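Local coordinates for protein endoglucanase (Thermotoga maritima, PDB 1VHO) that probably acts as an aminopeptidase of the M42 family, using two divalent metal cations per subunit, despite its name, at residues Gly80-Leu85 with Glu135-Leu140; Ala98-Ile103 with Arg111-Met116; Arg256-Lys261 with Gly295-Leu300. All coordinates share one frame; numbering follows the deposited sequence.

From the N terminus, residues 80-85 enter strand 82-87, and the chain then passes through Ala98-Ile103 and Arg111-Met116 before Glu135-Leu140 returns to the strand. Contact 1 therefore closes a loop of 49 residues, and contact 2, a hairpin with seven residues between its segments, forms wholly within that loop. Both belong to one six-stranded antiparallel sheet, at its two outermost strands within the chain, yet they touch: Phe137 O lies 2.8 Å from Gly115 N, a probable hydrogen bond. Contact 3 follows in series, closing a separate loop of 33 residues between Lys261 and Gly295; centred about 48 Å from the centre of contact 1, it fastens helix 256-268 to the mixed eight-stranded sheet.

Contact 1 of 3, residues Gly80-Leu85 with Glu135-Leu140; sequences GQFARL and EIFVDL
The Leu85 and Ile136 side chains meet nearly perpendicular, Leu85 CB 3.7 Å from Ile136 CG2. Their backbones are also tied: Leu85 N donates to Ile136 O at 2.8 Å, nearly straight at 172°. The methyl of Ala83 packs tightly against Leu140, its CB 3.4 Å from Leu140 CD1, and Val78 of the adjoining strand touches both residues. Ala83 and Val138 form a hydrogen-bonded antiparallel pair, flanked by the non-hydrogen-bonded pairs Phe82-Asp139 and Arg84-Phe137; this register attaches the short strand 137-139, outermost within the chain, to strand 82-87 of the six-stranded sheet. The Phe82 and Phe137 side chains run alongside each other, but with rings turned almost perpendicular (86°) they meet obliquely, CD1 of Phe82 3.7 Å from CD1 of Phe137. With CG placed between the backbone nitrogen and the carbonyl carbon (chi1 68°), Gln81 lays this atom over the centre of the Phe82 ring, and its NE2 reaches Asp139 OD1 on the syn side at 3.0 Å; Ser141 OG bonds to that same oxygen. Arg84 approaches Glu135 from above the carboxylate plane, NH2 standing 2.6 Å from OE2 in a salt bridge, with a weak bond from NE to the same oxygen. A methionine in place of Arg84 would probably leave Glu135 OE2 without its charged mate, although OE1 would keep its bond to Thr132 N.

Contact 2 of 3, residues Ala98-Ile103 with Arg111-Met116; sequences ASKVRI and RGVIGM
The guanidinium groups of Arg102 and Arg111 meet each other neither by face nor by edge; the two side chains touch lower down, Arg102 CB lying 4.1 Å from Arg111 CG. Beyond that point they part, and Arg102 NH1 stays 5.8 Å from Arg111 NE. Two acids pair with the Arg102 guanidinium: NH2 makes a salt bridge to Asp18 and NH1 another to Asp156, which also forms a long, weak ion pair with Arg111. Asp156 is thus firmly paired only with the first of the two arginines.

The backbones are joined more regularly. Val101 and Gly112 form a hydrogen-bonded antiparallel pair, Val101 N reaching Gly112 O at 2.9 Å with an angle of 176°, and the reciprocal bond runs from Gly112 N to Val101 O. Ile114 N adds a bond to Ser99 O. The Ile114 side chain supplies the main apolar contact, its CD1 resting 3.5 Å from Ala98 CB, a tight approach, and 3.6 Å from Val101 CG1, while Ile155 of the next strand touches Ala98. Ser99 turns its hydroxyl anti to the backbone nitrogen (chi1 166°), which brings OG within 3.5 Å of Val113 CG1. The same oxygen is 2.9 Å from a water that donates to Ile114 O, giving a bridge between the segments.

Val113 to Met116 form a type II turn with Ile114 and Gly115 at its centre, Gly115 at positive phi. The pairing belongs to a beta hairpin, strands 100-105 and 108-113, whose second strand is outermost within this chain in the six-stranded antiparallel sheet.

Contact 3 of 3, residues Arg256-Lys261 with Gly295-Leu300; sequences RNLVQK and GVRTSL
Leu258 presses the CD2 branch of its side chain onto the backbone of strand 297-304, 3.5 Å from the carbonyl oxygen of Arg297 and 4.2 Å from Ser299 CB. This is the close part of the contact, and the side chain reaches it with CG anti to the backbone nitrogen (chi1 167°). Val259, the next residue on the helix, sets CG2 4.0 Å from Ser299 CB. Ile262, one turn on from Leu258, also touches Ser299, so the helix lies against the mixed eight-stranded sheet by a buried apolar flank, the short helix and strand segments crossing at -59°.

Around the partly exposed side chain of Arg297 the fit is looser. Leu258 CD1 meets the guanidinium at its edge, 3.9 Å from NH1. Lys261 NZ is 5.5 Å from the same nitrogen, a proximity of like charges without contact.

No hydrogen bond spans the two segments, and their union rests on shape and burial rather than on polar bonds; a backbone tie is made just ahead of the helix, where Thr298 pairs with Asp255.

Contact 1 of 3, residues Gly80-Leu85 with Glu135-Leu140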
ATOM      1  N   GLY A  80     -13.780 -32.606  -4.903  1.00 38.17           N
ATOM      2  CA  GLY A  80     -14.854 -32.993  -3.959  1.00 35.33           C
ATOM      3  C   GLY A  80     -15.493 -31.683  -3.482  1.00 32.66           C
ATOM      4  O   GLY A  80     -15.705 -30.765  -4.262  1.00 30.02           O
ATOM      5  N   GLN A  81     -15.764 -31.585  -2.170  1.00 31.54           N
ATOM      6  CA  GLN A  81     -16.363 -30.339  -1.693  1.00 29.44           C
ATOM      7  C   GLN A  81     -15.316 -29.322  -1.282  1.00 28.26           C
ATOM      8  O   GLN A  81     -15.682 -28.262  -0.753  1.00 28.24           O
ATOM      9  CB  GLN A  81     -17.325 -30.624  -0.532  1.00 31.49           C
ATOM     10  CG  GLN A  81     -16.660 -31.085   0.724  1.00 25.69           C
ATOM     11  CD  GLN A  81     -17.616 -31.565   1.802  1.00 29.28           C
ATOM     12  OE1 GLN A  81     -17.738 -32.781   1.946  1.00 24.39           O
ATOM     13  NE2 GLN A  81     -18.214 -30.701   2.623  1.00 24.69           N
ATOM     14  N   PHE A  82     -14.021 -29.557  -1.511  1.00 26.62           N
ATOM     15  CA  PHE A  82     -13.020 -28.597  -1.066  1.00 25.80           C
ATOM     16  C   PHE A  82     -12.265 -27.890  -2.177  1.00 27.68           C
ATOM     17  O   PHE A  82     -11.712 -28.494  -3.110  1.00 27.85           O
ATOM     18  CB  PHE A  82     -12.046 -29.238  -0.068  1.00 24.45           C
ATOM     19  CG  PHE A  82     -12.728 -29.918   1.094  1.00 25.32           C
ATOM     20  CD1 PHE A  82     -13.345 -29.191   2.100  1.00 24.11           C
ATOM     21  CD2 PHE A  82     -12.776 -31.314   1.169  1.00 25.29           C
ATOM     22  CE1 PHE A  82     -14.001 -29.798   3.146  1.00 25.91           C
ATOM     23  CE2 PHE A  82     -13.436 -31.933   2.206  1.00 24.42           C
ATOM     24  CZ  PHE A  82     -14.047 -31.189   3.216  1.00 28.91           C
ATOM     25  N   ALA A  83     -12.279 -26.555  -2.154  1.00 25.74           N
ATOM     26  CA  ALA A  83     -11.513 -25.783  -3.150  1.00 22.81           C
ATOM     27  C   ALA A  83     -10.208 -25.357  -2.469  1.00 24.56           C
ATOM     28  O   ALA A  83     -10.204 -24.785  -1.353  1.00 24.31           O
ATOM     29  CB  ALA A  83     -12.237 -24.576  -3.666  1.00 19.74           C
ATOM     30  N   ARG A  84      -9.091 -25.574  -3.154  1.00 22.33           N
ATOM     31  CA  ARG A  84      -7.801 -25.191  -2.606  1.00 22.16           C
ATOM     32  C   ARG A  84      -7.405 -23.780  -3.089  1.00 20.44           C
ATOM     33  O   ARG A  84      -7.665 -23.487  -4.245  1.00 23.46           O
ATOM     34  CB  ARG A  84      -6.703 -26.183  -3.095  1.00 27.10           C
ATOM     35  CG  ARG A  84      -5.323 -25.637  -2.731  1.00 30.71           C
ATOM     36  CD  ARG A  84      -4.213 -26.500  -3.287  1.00 39.56           C
ATOM     37  NE  ARG A  84      -3.966 -27.672  -2.440  1.00 46.49           N
ATOM     38  CZ  ARG A  84      -3.262 -28.713  -2.881  1.00 50.64           C
ATOM     39  NH1 ARG A  84      -2.765 -28.707  -4.122  1.00 49.68           N
ATOM     40  NH2 ARG A  84      -3.078 -29.751  -2.082  1.00 52.24           N
ATOM     41  N   LEU A  85      -6.841 -22.958  -2.216  1.00 20.99           N
ATOM     42  CA  LEU A  85      -6.440 -21.610  -2.606  1.00 23.52           C
ATOM     43  C   LEU A  85      -4.914 -21.451  -2.528  1.00 23.65           C
ATOM     44  O   LEU A  85      -4.345 -21.912  -1.537  1.00 25.64           O
ATOM     45  CB  LEU A  85      -7.004 -20.555  -1.633  1.00 22.86           C
ATOM     46  CG  LEU A  85      -8.532 -20.483  -1.499  1.00 28.72           C
ATOM     47  CD1 LEU A  85      -8.906 -19.364  -0.512  1.00 30.47           C
ATOM     48  CD2 LEU A  85      -9.171 -20.207  -2.843  1.00 26.13           C
ATOM     49  N   GLU A 135      -2.689 -27.017   3.787  1.00 43.13           N
ATOM     50  CA  GLU A 135      -3.450 -26.440   2.702  1.00 40.14           C
ATOM     51  C   GLU A 135      -4.446 -25.351   3.122  1.00 35.14           C
ATOM     52  O   GLU A 135      -5.076 -25.375   4.166  1.00 35.13           O
ATOM     53  CB  GLU A 135      -4.251 -27.486   1.933  1.00 42.78           C
ATOM     54  CG  GLU A 135      -3.478 -28.696   1.462  1.00 48.05           C
ATOM     55  CD  GLU A 135      -4.413 -29.721   0.834  1.00 52.14           C
ATOM     56  OE1 GLU A 135      -4.663 -30.759   1.481  1.00 54.76           O
ATOM     57  OE2 GLU A 135      -4.896 -29.469  -0.297  1.00 54.01           O
ATOM     58  N   ILE A 136      -4.577 -24.403   2.206  1.00 32.09           N
ATOM     59  CA  ILE A 136      -5.524 -23.285   2.378  1.00 28.28           C
ATOM     60  C   ILE A 136      -6.775 -23.706   1.598  1.00 24.80           C
ATOM     61  O   ILE A 136      -6.657 -23.898   0.405  1.00 22.99           O
ATOM     62  CB  ILE A 136      -4.992 -22.013   1.689  1.00 30.28           C
ATOM     63  CG1 ILE A 136      -3.577 -21.712   2.202  1.00 31.02           C
ATOM     64  CG2 ILE A 136      -5.917 -20.818   1.934  1.00 25.04           C
ATOM     65  CD1 ILE A 136      -3.495 -21.687   3.695  1.00 33.46           C
ATOM     66  N   PHE A 137      -7.912 -23.858   2.263  1.00 22.29           N
ATOM     67  CA  PHE A 137      -9.080 -24.288   1.505  1.00 20.29           C
ATOM     68  C   PHE A 137     -10.369 -23.651   2.007  1.00 17.96           C
ATOM     69  O   PHE A 137     -10.406 -23.080   3.085  1.00 19.74           O
ATOM     70  CB  PHE A 137      -9.255 -25.836   1.648  1.00 19.10           C
ATOM     71  CG  PHE A 137      -9.675 -26.310   2.990  1.00 20.57           C
ATOM     72  CD1 PHE A 137     -11.018 -26.532   3.295  1.00 21.80           C
ATOM     73  CD2 PHE A 137      -8.748 -26.520   4.009  1.00 21.13           C
ATOM     74  CE1 PHE A 137     -11.400 -26.947   4.550  1.00 22.29           C
ATOM     75  CE2 PHE A 137      -9.110 -26.942   5.272  1.00 21.38           C
ATOM     76  CZ  PHE A 137     -10.467 -27.152   5.550  1.00 21.32           C
ATOM     77  N   VAL A 138     -11.413 -23.801   1.202  1.00 18.68           N
ATOM     78  CA  VAL A 138     -12.753 -23.366   1.606  1.00 16.57           C
ATOM     79  C   VAL A 138     -13.669 -24.553   1.287  1.00 19.33           C
ATOM     80  O   VAL A 138     -13.307 -25.326   0.366  1.00 19.14           O
ATOM     81  CB  VAL A 138     -13.263 -22.082   0.990  1.00 19.94           C
ATOM     82  CG1 VAL A 138     -12.426 -20.909   1.553  1.00 16.31           C
ATOM     83  CG2 VAL A 138     -13.290 -22.067  -0.527  1.00 19.25           C
ATOM     84  N   ASP A 139     -14.680 -24.757   2.102  1.00 17.46           N
ATOM     85  CA  ASP A 139     -15.647 -25.849   1.937  1.00 17.50           C
ATOM     86  C   ASP A 139     -16.749 -25.350   1.002  1.00 19.75           C
ATOM     87  O   ASP A 139     -17.553 -24.489   1.385  1.00 18.21           O
ATOM     88  CB  ASP A 139     -16.187 -26.259   3.313  1.00 18.62           C
ATOM     89  CG  ASP A 139     -17.080 -27.499   3.302  1.00 19.03           C
ATOM     90  OD1 ASP A 139     -17.770 -27.732   2.292  1.00 17.89           O
ATOM     91  OD2 ASP A 139     -17.104 -28.172   4.352  1.00 18.58           O
ATOM     92  N   LEU A 140     -16.759 -25.832  -0.221  1.00 19.25           N
ATOM     93  CA  LEU A 140     -17.700 -25.467  -1.277  1.00 23.04           C
ATOM     94  C   LEU A 140     -19.149 -25.734  -0.994  1.00 26.10           C
ATOM     95  O   LEU A 140     -20.035 -25.059  -1.552  1.00 24.79           O
ATOM     96  CB  LEU A 140     -17.317 -26.164  -2.582  1.00 28.70           C
ATOM     97  CG  LEU A 140     -16.410 -25.445  -3.575  1.00 35.45           C
ATOM     98  CD1 LEU A 140     -15.561 -24.355  -2.945  1.00 36.10           C
ATOM     99  CD2 LEU A 140     -15.535 -26.469  -4.291  1.00 35.64           C
TER

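Contact 2 of 3, residues Ala98-Ile103 with Arg111-Met116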
ATOM      1  N   ALA A  98      -5.129 -14.884   7.187  1.00 46.38           N
ATOM      2  CA  ALA A  98      -6.434 -14.698   6.575  1.00 42.36           C
ATOM      3  C   ALA A  98      -7.473 -15.653   7.141  1.00 38.47           C
ATOM      4  O   ALA A  98      -7.157 -16.826   7.387  1.00 39.38           O
ATOM      5  CB  ALA A  98      -6.281 -15.007   5.067  1.00 41.91           C
ATOM      6  N   SER A  99      -8.670 -15.152   7.418  1.00 32.75           N
ATOM      7  CA  SER A  99      -9.709 -16.096   7.896  1.00 26.96           C
ATOM      8  C   SER A  99     -10.891 -15.891   6.955  1.00 23.32           C
ATOM      9  O   SER A  99     -11.069 -16.703   6.034  1.00 22.31           O
ATOM     10  CB  SER A  99     -10.005 -15.990   9.361  1.00 26.80           C
ATOM     11  OG  SER A  99     -11.202 -16.665   9.720  1.00 24.19           O
ATOM     12  N   LYS A 100     -11.594 -14.766   7.081  1.00 18.11           N
ATOM     13  CA  LYS A 100     -12.707 -14.485   6.165  1.00 15.80           C
ATOM     14  C   LYS A 100     -12.125 -14.013   4.819  1.00 16.36           C
ATOM     15  O   LYS A 100     -11.244 -13.122   4.735  1.00 15.98           O
ATOM     16  CB  LYS A 100     -13.603 -13.365   6.724  1.00 14.19           C
ATOM     17  CG  LYS A 100     -14.593 -13.858   7.826  1.00 16.73           C
ATOM     18  CD  LYS A 100     -15.390 -12.666   8.428  1.00 18.44           C
ATOM     19  CE  LYS A 100     -16.190 -11.969   7.346  1.00 20.25           C
ATOM     20  NZ  LYS A 100     -17.062 -10.863   7.883  1.00 29.18           N
ATOM     21  N   VAL A 101     -12.676 -14.570   3.738  1.00 15.81           N
ATOM     22  CA  VAL A 101     -12.307 -14.243   2.404  1.00 16.23           C
ATOM     23  C   VAL A 101     -13.543 -14.010   1.531  1.00 13.38           C
ATOM     24  O   VAL A 101     -14.634 -14.453   1.883  1.00 15.67           O
ATOM     25  CB  VAL A 101     -11.443 -15.284   1.642  1.00 20.18           C
ATOM     26  CG1 VAL A 101     -10.046 -15.342   2.236  1.00 20.70           C
ATOM     27  CG2 VAL A 101     -12.135 -16.675   1.670  1.00 17.98           C
ATOM     28  N   ARG A 102     -13.357 -13.179   0.517  1.00 12.84           N
ATOM     29  CA  ARG A 102     -14.436 -12.937  -0.446  1.00 13.06           C
ATOM     30  C   ARG A 102     -13.858 -13.321  -1.814  1.00 14.47           C
ATOM     31  O   ARG A 102     -12.748 -12.926  -2.140  1.00 14.30           O
ATOM     32  CB  ARG A 102     -15.055 -11.558  -0.443  1.00 14.75           C
ATOM     33  CG  ARG A 102     -14.049 -10.395  -0.551  1.00 14.02           C
ATOM     34  CD  ARG A 102     -14.798  -9.106  -0.134  1.00 18.32           C
ATOM     35  NE  ARG A 102     -14.024  -7.883  -0.365  1.00 16.90           N
ATOM     36  CZ  ARG A 102     -14.069  -6.836   0.511  1.00 18.18           C
ATOM     37  NH1 ARG A 102     -14.804  -6.906   1.640  1.00 15.42           N
ATOM     38  NH2 ARG A 102     -13.442  -5.719   0.213  1.00 14.41           N
ATOM     39  N   ILE A 103     -14.633 -14.117  -2.565  1.00 14.43           N
ATOM     40  CA  ILE A 103     -14.107 -14.635  -3.829  1.00 14.84           C
ATOM     41  C   ILE A 103     -14.901 -14.172  -5.033  1.00 14.92           C
ATOM     42  O   ILE A 103     -16.142 -14.261  -5.023  1.00 16.02           O
ATOM     43  CB  ILE A 103     -14.162 -16.200  -3.772  1.00 17.65           C
ATOM     44  CG1 ILE A 103     -13.559 -16.729  -2.486  1.00 18.07           C
ATOM     45  CG2 ILE A 103     -13.405 -16.747  -5.013  1.00 15.55           C
ATOM     46  CD1 ILE A 103     -13.500 -18.264  -2.354  1.00 17.81           C
ATOM     47  N   ARG A 111     -18.614 -15.374  -0.208  1.00 17.96           N
ATOM     48  CA  ARG A 111     -17.898 -15.163   1.035  1.00 18.58           C
ATOM     49  C   ARG A 111     -17.706 -16.437   1.829  1.00 20.31           C
ATOM     50  O   ARG A 111     -18.652 -17.244   1.911  1.00 20.24           O
ATOM     51  CB  ARG A 111     -18.725 -14.162   1.882  1.00 21.21           C
ATOM     52  CG  ARG A 111     -18.593 -12.769   1.223  1.00 20.75           C
ATOM     53  CD  ARG A 111     -19.491 -11.755   1.935  1.00 24.87           C
ATOM     54  NE  ARG A 111     -19.337 -10.484   1.200  1.00 29.39           N
ATOM     55  CZ  ARG A 111     -20.007 -10.202   0.092  1.00 31.72           C
ATOM     56  NH1 ARG A 111     -19.769  -9.041  -0.496  1.00 31.82           N
ATOM     57  NH2 ARG A 111     -20.926 -11.035  -0.411  1.00 33.41           N
ATOM     58  N   GLY A 112     -16.533 -16.627   2.396  1.00 19.34           N
ATOM     59  CA  GLY A 112     -16.347 -17.864   3.169  1.00 18.13           C
ATOM     60  C   GLY A 112     -15.219 -17.661   4.145  1.00 17.76           C
ATOM     61  O   GLY A 112     -14.668 -16.563   4.246  1.00 18.57           O
ATOM     62  N   VAL A 113     -14.912 -18.732   4.871  1.00 16.03           N
ATOM     63  CA  VAL A 113     -13.877 -18.704   5.877  1.00 16.26           C
ATOM     64  C   VAL A 113     -12.852 -19.797   5.601  1.00 17.56           C
ATOM     65  O   VAL A 113     -13.238 -20.962   5.425  1.00 14.61           O
ATOM     66  CB  VAL A 113     -14.519 -18.989   7.263  1.00 19.95           C
ATOM     67  CG1 VAL A 113     -13.463 -19.028   8.365  1.00 21.15           C
ATOM     68  CG2 VAL A 113     -15.586 -17.941   7.581  1.00 22.85           C
ATOM     69  N   ILE A 114     -11.589 -19.378   5.485  1.00 16.71           N
ATOM     70  CA  ILE A 114     -10.512 -20.324   5.214  1.00 16.82           C
ATOM     71  C   ILE A 114     -10.429 -21.393   6.301  1.00 18.04           C
ATOM     72  O   ILE A 114     -10.535 -21.133   7.522  1.00 17.20           O
ATOM     73  CB  ILE A 114      -9.154 -19.594   5.124  1.00 19.23           C
ATOM     74  CG1 ILE A 114      -9.105 -18.746   3.836  1.00 18.66           C
ATOM     75  CG2 ILE A 114      -7.999 -20.597   5.152  1.00 19.62           C
ATOM     76  CD1 ILE A 114      -7.899 -17.839   3.810  1.00 21.17           C
ATOM     77  N   GLY A 115     -10.424 -22.657   5.870  1.00 18.45           N
ATOM     78  CA  GLY A 115     -10.312 -23.794   6.729  1.00 19.14           C
ATOM     79  C   GLY A 115     -11.550 -24.210   7.489  1.00 20.57           C
ATOM     80  O   GLY A 115     -11.512 -25.199   8.226  1.00 18.96           O
HETATM   81  N   MSE A 116     -12.692 -23.520   7.316  1.00 17.68           N
HETATM   82  CA  MSE A 116     -13.877 -23.870   8.013  1.00 18.06           C
HETATM   83  C   MSE A 116     -14.626 -25.014   7.325  1.00 17.04           C
HETATM   84  O   MSE A 116     -14.961 -24.892   6.170  1.00 17.75           O
HETATM   85  CB  MSE A 116     -14.868 -22.664   8.109  1.00 17.20           C
HETATM   86  CG  MSE A 116     -16.072 -23.051   9.024  1.00 21.93           C
HETATM   87 SE   MSE A 116     -17.146 -21.395   9.178  1.00 43.80          SE
HETATM   88  CE  MSE A 116     -18.102 -21.472   7.605  1.00 28.59           C
TER
HETATM   89  O   HOH W   1      -9.949 -19.234   9.561  1.00 37.60           O

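Contact 3 of 3, residues Arg256-Lys261 with Gly295-Leu300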
ATOM      1  N   ARG A 256      21.843  10.378   2.898  1.00 26.54           N
ATOM      2  CA  ARG A 256      21.712  11.053   4.198  1.00 25.81           C
ATOM      3  C   ARG A 256      21.642  12.557   4.125  1.00 25.03           C
ATOM      4  O   ARG A 256      21.032  13.173   5.010  1.00 22.03           O
ATOM      5  CB  ARG A 256      22.816  10.565   5.158  1.00 25.69           C
ATOM      6  CG  ARG A 256      22.636  11.074   6.581  1.00 26.92           C
ATOM      7  CD  ARG A 256      21.483  10.408   7.308  1.00 25.09           C
ATOM      8  NE  ARG A 256      21.232  11.000   8.611  1.00 26.08           N
ATOM      9  CZ  ARG A 256      20.729  12.162   8.935  1.00 29.01           C
ATOM     10  NH1 ARG A 256      20.339  13.041   7.998  1.00 27.64           N
ATOM     11  NH2 ARG A 256      20.570  12.491  10.222  1.00 27.89           N
ATOM     12  N   ASN A 257      22.230  13.186   3.117  1.00 23.90           N
ATOM     13  CA  ASN A 257      22.170  14.650   2.996  1.00 26.35           C
ATOM     14  C   ASN A 257      20.766  15.075   2.580  1.00 24.62           C
ATOM     15  O   ASN A 257      20.247  16.079   3.044  1.00 24.96           O
ATOM     16  CB  ASN A 257      23.174  15.155   1.954  1.00 33.96           C
ATOM     17  CG  ASN A 257      23.112  16.659   1.783  1.00 44.22           C
ATOM     18  OD1 ASN A 257      23.065  17.184   0.660  1.00 50.16           O
ATOM     19  ND2 ASN A 257      23.084  17.401   2.888  1.00 49.08           N
ATOM     20  N   LEU A 258      20.167  14.363   1.639  1.00 23.39           N
ATOM     21  CA  LEU A 258      18.763  14.682   1.239  1.00 22.74           C
ATOM     22  C   LEU A 258      17.870  14.491   2.456  1.00 20.43           C
ATOM     23  O   LEU A 258      17.038  15.323   2.837  1.00 19.77           O
ATOM     24  CB  LEU A 258      18.333  13.704   0.136  1.00 24.35           C
ATOM     25  CG  LEU A 258      16.820  13.676  -0.191  1.00 24.10           C
ATOM     26  CD1 LEU A 258      16.369  15.044  -0.656  1.00 25.93           C
ATOM     27  CD2 LEU A 258      16.488  12.606  -1.229  1.00 21.83           C
ATOM     28  N   VAL A 259      18.156  13.403   3.207  1.00 19.51           N
ATOM     29  CA  VAL A 259      17.383  13.137   4.420  1.00 20.50           C
ATOM     30  C   VAL A 259      17.528  14.290   5.401  1.00 20.71           C
ATOM     31  O   VAL A 259      16.549  14.771   5.976  1.00 20.59           O
ATOM     32  CB  VAL A 259      17.796  11.786   5.013  1.00 20.62           C
ATOM     33  CG1 VAL A 259      17.184  11.538   6.393  1.00 20.65           C
ATOM     34  CG2 VAL A 259      17.373  10.651   4.051  1.00 19.47           C
ATOM     35  N   GLN A 260      18.749  14.796   5.658  1.00 21.63           N
ATOM     36  CA  GLN A 260      18.867  15.937   6.595  1.00 20.67           C
ATOM     37  C   GLN A 260      18.087  17.146   6.103  1.00 18.92           C
ATOM     38  O   GLN A 260      17.487  17.847   6.912  1.00 20.98           O
ATOM     39  CB  GLN A 260      20.358  16.301   6.808  1.00 22.54           C
ATOM     40  CG  GLN A 260      20.541  17.214   8.024  1.00 25.93           C
ATOM     41  CD  GLN A 260      20.065  16.535   9.292  1.00 27.78           C
ATOM     42  OE1 GLN A 260      20.086  15.308   9.361  1.00 29.12           O
ATOM     43  NE2 GLN A 260      19.668  17.330  10.287  1.00 31.57           N
ATOM     44  N   LYS A 261      18.084  17.462   4.814  1.00 20.37           N
ATOM     45  CA  LYS A 261      17.264  18.581   4.319  1.00 21.98           C
ATOM     46  C   LYS A 261      15.781  18.360   4.629  1.00 21.44           C
ATOM     47  O   LYS A 261      15.064  19.311   4.985  1.00 21.75           O
ATOM     48  CB  LYS A 261      17.437  18.732   2.807  1.00 25.86           C
ATOM     49  CG  LYS A 261      18.827  19.337   2.457  1.00 30.65           C
ATOM     50  CD  LYS A 261      19.052  19.103   0.954  1.00 35.93           C
ATOM     51  CE  LYS A 261      20.360  19.774   0.507  1.00 41.45           C
ATOM     52  NZ  LYS A 261      20.756  19.276  -0.847  1.00 42.87           N
ATOM     53  N   GLY A 295      21.589   6.756  -9.949  1.00 41.25           N
ATOM     54  CA  GLY A 295      22.001   7.934  -9.208  1.00 39.72           C
ATOM     55  C   GLY A 295      20.908   8.809  -8.635  1.00 38.03           C
ATOM     56  O   GLY A 295      21.151   9.994  -8.324  1.00 37.76           O
ATOM     57  N   VAL A 296      19.679   8.298  -8.456  1.00 35.34           N
ATOM     58  CA  VAL A 296      18.630   9.165  -7.894  1.00 33.58           C
ATOM     59  C   VAL A 296      18.807   9.308  -6.385  1.00 30.86           C
ATOM     60  O   VAL A 296      18.790   8.271  -5.710  1.00 32.12           O
ATOM     61  CB  VAL A 296      17.231   8.580  -8.205  1.00 32.41           C
ATOM     62  CG1 VAL A 296      16.136   9.424  -7.556  1.00 30.81           C
ATOM     63  CG2 VAL A 296      17.008   8.514  -9.701  1.00 31.77           C
ATOM     64  N   ARG A 297      18.968  10.512  -5.866  1.00 29.18           N
ATOM     65  CA  ARG A 297      19.107  10.661  -4.403  1.00 29.56           C
ATOM     66  C   ARG A 297      17.752  10.212  -3.796  1.00 27.93           C
ATOM     67  O   ARG A 297      16.758  10.820  -4.179  1.00 24.96           O
ATOM     68  CB  ARG A 297      19.439  12.081  -4.030  1.00 32.58           C
ATOM     69  CG  ARG A 297      20.773  12.530  -4.690  1.00 43.13           C
ATOM     70  CD  ARG A 297      21.162  13.927  -4.214  1.00 45.83           C
ATOM     71  NE  ARG A 297      20.574  14.962  -5.039  1.00 51.60           N
ATOM     72  CZ  ARG A 297      19.409  15.556  -4.856  1.00 54.93           C
ATOM     73  NH1 ARG A 297      18.659  15.212  -3.818  1.00 58.32           N
ATOM     74  NH2 ARG A 297      18.997  16.482  -5.712  1.00 57.01           N
ATOM     75  N   THR A 298      17.793   9.239  -2.899  1.00 26.94           N
ATOM     76  CA  THR A 298      16.557   8.699  -2.353  1.00 25.73           C
ATOM     77  C   THR A 298      16.423   8.701  -0.846  1.00 24.64           C
ATOM     78  O   THR A 298      17.366   8.625  -0.057  1.00 23.25           O
ATOM     79  CB  THR A 298      16.365   7.249  -2.866  1.00 28.43           C
ATOM     80  OG1 THR A 298      16.527   7.182  -4.299  1.00 30.31           O
ATOM     81  CG2 THR A 298      14.943   6.753  -2.602  1.00 30.35           C
ATOM     82  N   SER A 299      15.169   8.882  -0.412  1.00 21.00           N
ATOM     83  CA  SER A 299      14.809   8.863   0.988  1.00 17.80           C
ATOM     84  C   SER A 299      13.684   7.831   1.187  1.00 20.02           C
ATOM     85  O   SER A 299      12.834   7.717   0.293  1.00 20.14           O
ATOM     86  CB  SER A 299      14.317  10.245   1.448  1.00 16.92           C
ATOM     87  OG  SER A 299      13.772  10.122   2.770  1.00 18.47           O
ATOM     88  N   LEU A 300      13.679   7.118   2.296  1.00 19.53           N
ATOM     89  CA  LEU A 300      12.630   6.173   2.643  1.00 19.47           C
ATOM     90  C   LEU A 300      11.891   6.737   3.859  1.00 18.93           C
ATOM     91  O   LEU A 300      12.513   7.115   4.852  1.00 16.94           O
ATOM     92  CB  LEU A 300      13.180   4.805   3.029  1.00 18.96           C
ATOM     93  CG  LEU A 300      12.099   3.779   3.506  1.00 22.60           C
ATOM     94  CD1 LEU A 300      11.385   3.286   2.241  1.00 21.29           C
ATOM     95  CD2 LEU A 300      12.826   2.657   4.218  1.00 26.51           C
TER